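Local coordinates for protein exoribonuclease II, mitochondrial (Candida glabrata, PDB 6F3H) that degrades RNA from its 3' end as the exoribonuclease component of the mitochondrial degradosome mtEXO, in which nuclease and helicase are tightly coupled, at residues Met395-Ile400 with Ser520-Val525; Arg421-Ile426 with Ser494-Asn499; Leu555-Leu560 with Ser604-Ser609. The protein carries 1 engineered substitution. All coordinates share one frame; numbering follows the deposited sequence.

Contact 1: Met395-Ile400 with Ser520-Val525; sequences MPVFCI and SNFPKV
V397 N donates to N521 O at 2.8 Å, with an N-H...O angle of 152°, in the one direct hydrogen bond between these two loops. Both run in nearly the same direction, 23° apart end to end. Two CA-H...O contacts flank this bond, P396 CA to N521 O at 3.4 Å and F522 CA to V397 O. Further along, a water accepts from V525 N and donates weakly to C399 O.

Apolar packing supplies most of the rest. P523 CG reaches P396 CB at 3.9 Å and also meets the F398 ring obliquely. The V397 side chain runs alongside that of F522, with V397 CB 3.7 Å from F522 CD1; V397 O sits at the edge of that ring, in its plane. C399 SG makes an oblique sulfur-aromatic contact with F522, 4.9 Å from the ring centroid. V525, turned to chi1 -82°, has CG2 between its backbone N and carbonyl carbon, where it abuts C399 O at 3.3 Å. N521 ND2, hydrogen-bonded to D394 O, slants across P396, 3.5 Å from P396 CB.

With so few polar links, side-chain packing probably does much to set how these RNB-domain loops lie together, immediately beside the magnesium site: the C399 side chain is about 5 Å from the ion.

Contact 2: Arg421-Ile426 with Ser494-Asn499; sequences RSRIHI and SFELVN
The R421 guanidinium has V498 CG1 over one face, off-centre and 3.3 Å from R421 CZ, while E496 OE1 meets its edge in plane. R423 also offers an edge, to E496 OE2, and the H425 ring has S494 OG near its plane at the edge. One face of the F495 ring carries I424 CB, 4.0 Å from F495 CE2.

E496 thus divides its carboxylate between two arginines in a salt-bridge network. R421 NH1 reaches OE1 of E496 at 3.0 Å, nearly along the C-O axis, with the two planes 87° apart. The R421 chain is extended as far as CD and then bends (chi3 -60°), which turns the guanidinium toward the neighbouring strand, NH1 at E496 OE1. R423 instead runs alongside E496 and grips OE2 alone with two nitrogens: R423 NE lies 2.8 Å from E496 OE2 and comes on its anti side, whereas R423 NH2, at 3.2 Å from the same E496 OE2, stands above the carboxylate plane. R423 NH1 makes a salt bridge with E415.

These residues belong to two antiparallel neighbours in the mixed sheet of the RNB domain. S422 with L497 and I424 with F495 are hydrogen-bonded pairs, each joined by two backbone bonds; R421-V498, R423-E496 and H425-S494 are the non-hydrogen-bonded ones. H425 ND1 and S494 OG, 2.6 Å apart, share a hydrogen bond in which either may be the donor.

On the face bearing S422, I424, F495 and L497 the contacts turn apolar. I424 CG1 meets L497 CD1 at 3.5 Å, the side chains roughly perpendicular, and helix 603-625 comes against this region through L614, which touches F495.

Contact 3: Leu555-Leu560 with Ser604-Ser609; sequences LATKLL and STLLVS. With nucleotides of chain C.
A556 and L607 bring the two backbones closest, CA to CA 5.5 Å, where the short helical segments cross at 67° with their axes 8.9 Å apart. The small side chain of A556 points at the other helix, and its CB rests on backbone atoms: L607 CA and L606 O each lie 4.0 Å from A556 CB. L607 itself contributes little beyond its main chain. Its CB points away from helix 555-560, and its side chain packs on I412 of strand 410-416.

L606 is the main side chain that helix 604-609 sends across. Its CG stands anti to the backbone N (chi1 160°), and the branch there sends the two methyls to different partners. One of them, L606 CD1, meets L560 CD2 at 3.7 Å, the two leucines lying athwart each other. The other, L606 CD2, approaches T557 OG1 at 4.0 Å, a contact of packing alone; that hydroxyl is hydrogen-bonded to H553 O, one turn earlier in its own helix. At the branch point, L606 CG faces A556 CB at 4.3 Å. The line of contact continues past the segment, where E610 touches A556, L559 and L560.

Helix 604-609 also borders the RNA. S609 CB is 3.6 Å from O4' of U4 of chain C, and V608 CG1 is 4.0 Å from O2' of the same nucleotide, so the sugar lies against nonpolar atoms of the helix.

No hydrogen bond or salt bridge joins the two segments, and only 181 Å² is buried between them. The chemistry is that of a small van der Waals crossing: A556, with only a methyl, probably lets the backbones come close at L607, and the L606 methyls fill in beside it, with RNA contacts made by other residues of helix 604-609.

In the fold
The three contacts form one continuous piece of the RNB domain, their centres about 17 Å (1 and 2), about 18 Å (1 and 3) and about 14 Å (2 and 3) apart. Contacts 1 and 2 meet where selenomethionine M395 lays its CE 3.3 Å from H425 CD2. Contact 1 reaches contact 3 through I400 CB, 3.8 Å from V608 CG2, and contact 2 packs on contact 3 where S422 OG lies 4.1 Å from L555 CD1. Contact 1 is closest to the magnesium ion held by D401 and D410; the side chain of I426 in contact 2 is about 10 Å from the bound magnesium ion, as is that of L607 in contact 3. V608 also touches D410, linking the RNA-bordering helix to the metal site.

Contact 1: Met395-Ile400 with Ser520-Val525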
loop_
_atom_site.group_PDB
_atom_site.type_symbol
_atom_site.label_atom_id
_atom_site.label_comp_id
_atom_site.label_asym_id
_atom_site.label_seq_id
_atom_site.Cartn_x
_atom_site.Cartn_y
_atom_site.Cartn_z
HETATM N N MSE A 395 14.266 -34.375 8.043
HETATM C CA MSE A 395 12.873 -34.118 7.880
HETATM C C MSE A 395 12.662 -33.181 6.708
HETATM O O MSE A 395 13.319 -32.135 6.616
HETATM C CB MSE A 395 12.317 -33.515 9.134
HETATM C CG MSE A 395 10.960 -32.958 8.933
HETATM SE SE MSE A 395 10.381 -31.993 10.506
HETATM C CE MSE A 395 8.533 -32.635 10.572
ATOM N N PRO A 396 11.758 -33.579 5.808
ATOM C CA PRO A 396 11.539 -32.833 4.563
ATOM C C PRO A 396 10.658 -31.621 4.768
ATOM O O PRO A 396 9.614 -31.675 5.432
ATOM C CB PRO A 396 10.838 -33.842 3.651
ATOM C CG PRO A 396 10.267 -34.850 4.560
ATOM C CD PRO A 396 10.800 -34.676 5.958
ATOM N N VAL A 397 11.076 -30.533 4.122
ATOM C CA VAL A 397 10.444 -29.223 4.207
ATOM C C VAL A 397 9.971 -28.812 2.832
ATOM O O VAL A 397 10.789 -28.648 1.920
ATOM C CB VAL A 397 11.429 -28.173 4.716
ATOM C CG1 VAL A 397 10.720 -26.891 4.922
ATOM C CG2 VAL A 397 12.031 -28.678 5.995
ATOM N N PHE A 398 8.680 -28.526 2.711
ATOM C CA PHE A 398 8.072 -28.153 1.446
ATOM C C PHE A 398 7.969 -26.632 1.291
ATOM O O PHE A 398 7.221 -25.976 2.023
ATOM C CB PHE A 398 6.689 -28.783 1.346
ATOM C CG PHE A 398 6.671 -30.281 1.504
ATOM C CD1 PHE A 398 7.123 -31.105 0.481
ATOM C CD2 PHE A 398 6.136 -30.868 2.645
ATOM C CE1 PHE A 398 7.067 -32.487 0.613
ATOM C CE2 PHE A 398 6.075 -32.249 2.783
ATOM C CZ PHE A 398 6.539 -33.057 1.769
ATOM N N CYS A 399 8.677 -26.084 0.297
ATOM C CA CYS A 399 8.643 -24.660 -0.055
ATOM C C CYS A 399 7.891 -24.501 -1.368
ATOM O O CYS A 399 8.473 -24.580 -2.454
ATOM C CB CYS A 399 10.052 -24.100 -0.158
ATOM S SG CYS A 399 10.961 -24.158 1.403
ATOM N N ILE A 400 6.588 -24.260 -1.254
ATOM C CA ILE A 400 5.685 -24.232 -2.403
ATOM C C ILE A 400 5.603 -22.792 -2.882
ATOM O O ILE A 400 4.807 -22.001 -2.375
ATOM C CB ILE A 400 4.319 -24.776 -2.041
ATOM C CG1 ILE A 400 4.507 -26.045 -1.239
ATOM C CG2 ILE A 400 3.505 -24.992 -3.297
ATOM C CD1 ILE A 400 3.243 -26.685 -0.903
ATOM N N SER A 520 17.433 -29.057 6.246
ATOM C CA SER A 520 18.308 -29.126 5.086
ATOM C C SER A 520 17.718 -29.974 3.981
ATOM O O SER A 520 18.251 -30.005 2.871
ATOM C CB SER A 520 19.678 -29.665 5.482
ATOM O OG SER A 520 19.554 -30.633 6.512
ATOM N N ASN A 521 16.614 -30.648 4.245
ATOM C CA ASN A 521 16.023 -31.503 3.231
ATOM C C ASN A 521 14.846 -30.753 2.645
ATOM O O ASN A 521 13.776 -30.706 3.247
ATOM C CB ASN A 521 15.591 -32.832 3.827
ATOM C CG ASN A 521 15.016 -33.778 2.788
ATOM O OD1 ASN A 521 15.286 -33.651 1.585
ATOM N ND2 ASN A 521 14.213 -34.731 3.247
ATOM N N PHE A 522 15.037 -30.203 1.449
ATOM C CA PHE A 522 14.029 -29.386 0.761
ATOM C C PHE A 522 13.587 -30.053 -0.539
ATOM O O PHE A 522 14.255 -29.891 -1.574
ATOM C CB PHE A 522 14.565 -27.995 0.425
ATOM C CG PHE A 522 14.903 -27.127 1.601
ATOM C CD1 PHE A 522 13.930 -26.697 2.496
ATOM C CD2 PHE A 522 16.214 -26.689 1.767
ATOM C CE1 PHE A 522 14.272 -25.872 3.555
ATOM C CE2 PHE A 522 16.551 -25.874 2.813
ATOM C CZ PHE A 522 15.578 -25.459 3.704
ATOM N N PRO A 523 12.458 -30.763 -0.555
ATOM C CA PRO A 523 11.893 -31.243 -1.827
ATOM C C PRO A 523 11.562 -30.114 -2.820
ATOM O O PRO A 523 11.021 -29.062 -2.450
ATOM C CB PRO A 523 10.635 -31.988 -1.376
ATOM C CG PRO A 523 10.979 -32.465 -0.014
ATOM C CD PRO A 523 11.783 -31.371 0.606
ATOM N N LYS A 524 11.904 -30.340 -4.100
ATOM C CA LYS A 524 11.668 -29.361 -5.164
ATOM C C LYS A 524 10.199 -29.335 -5.567
ATOM O O LYS A 524 9.691 -30.309 -6.132
ATOM C CB LYS A 524 12.530 -29.679 -6.382
ATOM N N VAL A 525 9.539 -28.192 -5.357
ATOM C CA VAL A 525 8.086 -28.121 -5.465
ATOM C C VAL A 525 7.666 -26.742 -5.935
ATOM O O VAL A 525 8.280 -25.726 -5.603
ATOM C CB VAL A 525 7.382 -28.450 -4.131
ATOM C CG1 VAL A 525 7.296 -29.923 -3.962
ATOM C CG2 VAL A 525 8.126 -27.815 -2.960
HETATM O O HOH W 1 11.259 -26.061 -3.605
#

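Contact 2: Arg421-Ile426 with Ser494-Asn499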
loop_
_atom_site.group_PDB
_atom_site.type_symbol
_atom_site.label_atom_id
_atom_site.label_comp_id
_atom_site.label_asym_id
_atom_site.label_seq_id
_atom_site.Cartn_x
_atom_site.Cartn_y
_atom_site.Cartn_z
ATOM N N ARG A 421 -4.011 -37.635 14.999
ATOM C CA ARG A 421 -3.173 -36.490 15.323
ATOM C C ARG A 421 -1.978 -36.332 14.384
ATOM O O ARG A 421 -1.285 -37.310 14.069
ATOM C CB ARG A 421 -2.698 -36.635 16.746
ATOM C CG ARG A 421 -1.716 -35.642 17.152
ATOM C CD ARG A 421 -1.463 -35.809 18.613
ATOM N NE ARG A 421 -2.691 -35.624 19.398
ATOM C CZ ARG A 421 -2.957 -34.586 20.196
ATOM N NH1 ARG A 421 -2.105 -33.570 20.309
ATOM N NH2 ARG A 421 -4.103 -34.551 20.872
ATOM N N SER A 422 -1.720 -35.083 13.965
ATOM C CA SER A 422 -0.572 -34.739 13.135
ATOM C C SER A 422 0.177 -33.584 13.783
ATOM O O SER A 422 -0.425 -32.710 14.413
ATOM C CB SER A 422 -0.987 -34.322 11.719
ATOM O OG SER A 422 -2.107 -35.049 11.244
ATOM N N ARG A 423 1.491 -33.566 13.615
ATOM C CA ARG A 423 2.283 -32.451 14.102
ATOM C C ARG A 423 2.818 -31.664 12.922
ATOM O O ARG A 423 3.291 -32.239 11.934
ATOM C CB ARG A 423 3.457 -32.882 14.970
ATOM C CG ARG A 423 4.344 -31.690 15.318
ATOM C CD ARG A 423 5.507 -32.031 16.214
ATOM N NE ARG A 423 5.127 -32.919 17.303
ATOM C CZ ARG A 423 5.750 -34.060 17.580
ATOM N NH1 ARG A 423 6.785 -34.439 16.847
ATOM N NH2 ARG A 423 5.343 -34.816 18.588
ATOM N N ILE A 424 2.731 -30.343 13.037
ATOM C CA ILE A 424 3.044 -29.437 11.950
ATOM C C ILE A 424 4.168 -28.503 12.330
ATOM O O ILE A 424 4.213 -27.979 13.448
ATOM C CB ILE A 424 1.807 -28.643 11.549
ATOM C CG1 ILE A 424 0.646 -29.621 11.494
ATOM C CG2 ILE A 424 2.087 -27.954 10.269
ATOM C CD1 ILE A 424 0.768 -30.630 10.369
ATOM N N HIS A 425 5.054 -28.271 11.371
ATOM C CA HIS A 425 6.188 -27.388 11.540
ATOM C C HIS A 425 6.213 -26.400 10.404
ATOM O O HIS A 425 6.239 -26.794 9.235
ATOM C CB HIS A 425 7.481 -28.165 11.573
ATOM C CG HIS A 425 7.549 -29.146 12.693
ATOM N ND1 HIS A 425 8.002 -28.806 13.950
ATOM C CD2 HIS A 425 7.219 -30.456 12.747
ATOM C CE1 HIS A 425 7.960 -29.872 14.726
ATOM N NE2 HIS A 425 7.492 -30.886 14.020
ATOM N N ILE A 426 6.231 -25.127 10.756
ATOM C CA ILE A 426 6.288 -24.044 9.799
ATOM C C ILE A 426 7.618 -23.379 9.988
ATOM O O ILE A 426 7.870 -22.758 11.026
ATOM C CB ILE A 426 5.152 -23.056 10.004
ATOM C CG1 ILE A 426 3.900 -23.850 10.293
ATOM C CG2 ILE A 426 4.984 -22.203 8.774
ATOM C CD1 ILE A 426 3.482 -24.686 9.104
ATOM N N SER A 494 5.790 -24.880 15.758
ATOM C CA SER A 494 5.376 -26.265 15.742
ATOM C C SER A 494 4.148 -26.415 16.613
ATOM O O SER A 494 4.007 -25.718 17.623
ATOM C CB SER A 494 6.496 -27.164 16.230
ATOM O OG SER A 494 7.724 -26.787 15.630
ATOM N N PHE A 495 3.242 -27.285 16.187
ATOM C CA PHE A 495 2.024 -27.541 16.941
ATOM C C PHE A 495 1.306 -28.730 16.326
ATOM O O PHE A 495 1.624 -29.171 15.218
ATOM C CB PHE A 495 1.114 -26.340 16.939
ATOM C CG PHE A 495 0.880 -25.830 15.589
ATOM C CD1 PHE A 495 1.742 -24.900 15.029
ATOM C CD2 PHE A 495 -0.153 -26.340 14.826
ATOM C CE1 PHE A 495 1.543 -24.431 13.735
ATOM C CE2 PHE A 495 -0.360 -25.893 13.543
ATOM C CZ PHE A 495 0.490 -24.926 12.991
ATOM N N GLU A 496 0.309 -29.225 17.048
ATOM C CA GLU A 496 -0.389 -30.429 16.649
ATOM C C GLU A 496 -1.871 -30.190 16.480
ATOM O O GLU A 496 -2.501 -29.444 17.239
ATOM C CB GLU A 496 -0.174 -31.535 17.634
ATOM C CG GLU A 496 1.205 -32.096 17.517
ATOM C CD GLU A 496 1.649 -32.767 18.788
ATOM O OE1 GLU A 496 0.762 -33.177 19.561
ATOM O OE2 GLU A 496 2.873 -32.896 19.009
ATOM N N LEU A 497 -2.396 -30.854 15.470
ATOM C CA LEU A 497 -3.796 -30.832 15.123
ATOM C C LEU A 497 -4.359 -32.223 15.244
ATOM O O LEU A 497 -3.711 -33.205 14.871
ATOM C CB LEU A 497 -4.005 -30.342 13.719
ATOM C CG LEU A 497 -3.499 -28.934 13.567
ATOM C CD1 LEU A 497 -2.602 -28.884 12.394
ATOM C CD2 LEU A 497 -4.719 -28.118 13.330
ATOM N N VAL A 498 -5.576 -32.282 15.750
ATOM C CA VAL A 498 -6.284 -33.525 15.973
ATOM C C VAL A 498 -7.530 -33.530 15.101
ATOM O O VAL A 498 -8.253 -32.530 15.041
ATOM C CB VAL A 498 -6.617 -33.674 17.461
ATOM C CG1 VAL A 498 -5.370 -33.418 18.239
ATOM C CG2 VAL A 498 -7.634 -32.643 17.880
ATOM N N ASN A 499 -7.744 -34.620 14.372
ATOM C CA ASN A 499 -9.014 -34.780 13.680
ATOM C C ASN A 499 -10.091 -35.036 14.720
ATOM O O ASN A 499 -9.882 -35.792 15.669
ATOM C CB ASN A 499 -8.955 -35.916 12.662
ATOM C CG ASN A 499 -7.832 -35.744 11.669
ATOM O OD1 ASN A 499 -6.839 -35.072 11.950
ATOM N ND2 ASN A 499 -7.971 -36.366 10.500
#

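Contact 3: Leu555-Leu560 with Ser604-Ser609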
loop_
_atom_site.group_PDB
_atom_site.type_symbol
_atom_site.label_atom_id
_atom_site.label_comp_id
_atom_site.label_asym_id
_atom_site.label_seq_id
_atom_site.Cartn_x
_atom_site.Cartn_y
_atom_site.Cartn_z
ATOM N N LEU A 555 -6.005 -31.399 5.607
ATOM C CA LEU A 555 -6.055 -30.616 6.836
ATOM C C LEU A 555 -6.496 -29.190 6.569
ATOM O O LEU A 555 -7.325 -28.642 7.304
ATOM C CB LEU A 555 -4.692 -30.631 7.518
ATOM C CG LEU A 555 -4.339 -31.938 8.220
ATOM C CD1 LEU A 555 -2.867 -32.002 8.559
ATOM C CD2 LEU A 555 -5.166 -31.998 9.478
ATOM N N ALA A 556 -5.962 -28.574 5.518
ATOM C CA ALA A 556 -6.355 -27.208 5.196
ATOM C C ALA A 556 -7.843 -27.124 4.925
ATOM O O ALA A 556 -8.516 -26.220 5.424
ATOM C CB ALA A 556 -5.575 -26.696 3.992
ATOM N N THR A 557 -8.387 -28.085 4.178
ATOM C CA THR A 557 -9.803 -28.024 3.857
ATOM C C THR A 557 -10.630 -27.896 5.125
ATOM O O THR A 557 -11.548 -27.072 5.199
ATOM C CB THR A 557 -10.201 -29.270 3.056
ATOM O OG1 THR A 557 -9.509 -29.272 1.801
ATOM C CG2 THR A 557 -11.701 -29.305 2.786
ATOM N N LYS A 558 -10.234 -28.598 6.178
ATOM C CA LYS A 558 -11.000 -28.501 7.405
ATOM C C LYS A 558 -10.694 -27.222 8.143
ATOM O O LYS A 558 -11.562 -26.698 8.841
ATOM C CB LYS A 558 -10.726 -29.708 8.278
ATOM C CG LYS A 558 -10.906 -30.999 7.508
ATOM C CD LYS A 558 -11.324 -32.122 8.421
ATOM C CE LYS A 558 -10.133 -32.814 9.020
ATOM N NZ LYS A 558 -9.589 -33.821 8.069
ATOM N N LEU A 559 -9.473 -26.716 7.986
ATOM C CA LEU A 559 -9.090 -25.427 8.555
ATOM C C LEU A 559 -9.914 -24.309 7.952
ATOM O O LEU A 559 -10.401 -23.414 8.654
ATOM C CB LEU A 559 -7.611 -25.163 8.282
ATOM C CG LEU A 559 -6.527 -25.853 9.095
ATOM C CD1 LEU A 559 -5.158 -25.535 8.519
ATOM C CD2 LEU A 559 -6.620 -25.361 10.496
ATOM N N LEU A 560 -10.021 -24.314 6.635
ATOM C CA LEU A 560 -10.811 -23.303 5.960
ATOM C C LEU A 560 -12.278 -23.433 6.335
ATOM O O LEU A 560 -12.911 -22.454 6.735
ATOM C CB LEU A 560 -10.601 -23.432 4.461
ATOM C CG LEU A 560 -11.578 -22.698 3.557
ATOM C CD1 LEU A 560 -11.567 -21.206 3.848
ATOM C CD2 LEU A 560 -11.283 -23.028 2.074
ATOM N N SER A 604 -2.909 -26.386 -4.103
ATOM C CA SER A 604 -1.674 -25.968 -3.436
ATOM C C SER A 604 -1.790 -24.580 -2.802
ATOM O O SER A 604 -1.330 -24.376 -1.674
ATOM C CB SER A 604 -0.483 -26.037 -4.395
ATOM O OG SER A 604 -0.812 -25.703 -5.714
ATOM N N THR A 605 -2.365 -23.602 -3.509
ATOM C CA THR A 605 -2.569 -22.290 -2.895
ATOM C C THR A 605 -3.419 -22.415 -1.643
ATOM O O THR A 605 -3.139 -21.776 -0.620
ATOM C CB THR A 605 -3.215 -21.314 -3.870
ATOM O OG1 THR A 605 -4.589 -21.678 -4.037
ATOM C CG2 THR A 605 -2.519 -21.372 -5.211
ATOM N N LEU A 606 -4.507 -23.178 -1.736
ATOM C CA LEU A 606 -5.350 -23.387 -0.575
ATOM C C LEU A 606 -4.536 -23.961 0.562
ATOM O O LEU A 606 -4.650 -23.528 1.715
ATOM C CB LEU A 606 -6.474 -24.351 -0.929
ATOM C CG LEU A 606 -7.116 -25.023 0.287
ATOM C CD1 LEU A 606 -7.829 -24.029 1.220
ATOM C CD2 LEU A 606 -8.024 -26.138 -0.151
ATOM N N LEU A 607 -3.691 -24.930 0.244
ATOM C CA LEU A 607 -2.871 -25.568 1.255
ATOM C C LEU A 607 -1.997 -24.543 1.941
ATOM O O LEU A 607 -2.116 -24.307 3.147
ATOM C CB LEU A 607 -2.014 -26.631 0.577
ATOM C CG LEU A 607 -1.167 -27.640 1.333
ATOM C CD1 LEU A 607 -0.698 -28.638 0.339
ATOM C CD2 LEU A 607 0.030 -26.985 2.013
ATOM N N VAL A 608 -1.174 -23.855 1.149
ATOM C CA VAL A 608 -0.210 -22.924 1.713
ATOM C C VAL A 608 -0.924 -21.835 2.478
ATOM O O VAL A 608 -0.628 -21.585 3.647
ATOM C CB VAL A 608 0.671 -22.326 0.606
ATOM C CG1 VAL A 608 1.718 -21.441 1.223
ATOM C CG2 VAL A 608 1.316 -23.414 -0.183
ATOM N N SER A 609 -1.937 -21.236 1.858
ATOM C CA SER A 609 -2.570 -20.080 2.466
ATOM C C SER A 609 -3.133 -20.435 3.837
ATOM O O SER A 609 -2.832 -19.769 4.834
ATOM C CB SER A 609 -3.645 -19.536 1.527
ATOM O OG SER A 609 -4.848 -20.266 1.617
ATOM P P U C 4 -2.396 -12.606 4.205
ATOM O OP1 U C 4 -1.646 -12.707 5.471
ATOM O OP2 U C 4 -2.232 -11.423 3.341
ATOM O "O5'" U C 4 -1.952 -13.845 3.355
ATOM C "C5'" U C 4 -2.259 -15.136 3.815
ATOM C "C4'" U C 4 -1.790 -16.117 2.811
ATOM O "O4'" U C 4 -2.658 -16.058 1.653
ATOM C "C3'" U C 4 -0.427 -15.811 2.243
ATOM O "O3'" U C 4 0.636 -16.150 3.106
ATOM C "C2'" U C 4 -0.458 -16.564 0.926
ATOM O "O2'" U C 4 -0.282 -17.955 1.136
ATOM C "C1'" U C 4 -1.905 -16.320 0.487
ATOM N N1 U C 4 -2.002 -15.157 -0.425
ATOM C C2 U C 4 -1.855 -15.436 -1.767
ATOM O O2 U C 4 -1.683 -16.562 -2.194
ATOM N N3 U C 4 -1.933 -14.357 -2.599
ATOM C C4 U C 4 -2.129 -13.050 -2.216
ATOM O O4 U C 4 -2.176 -12.190 -3.101
ATOM C C5 U C 4 -2.264 -12.832 -0.802
ATOM C C6 U C 4 -2.196 -13.867 0.028
#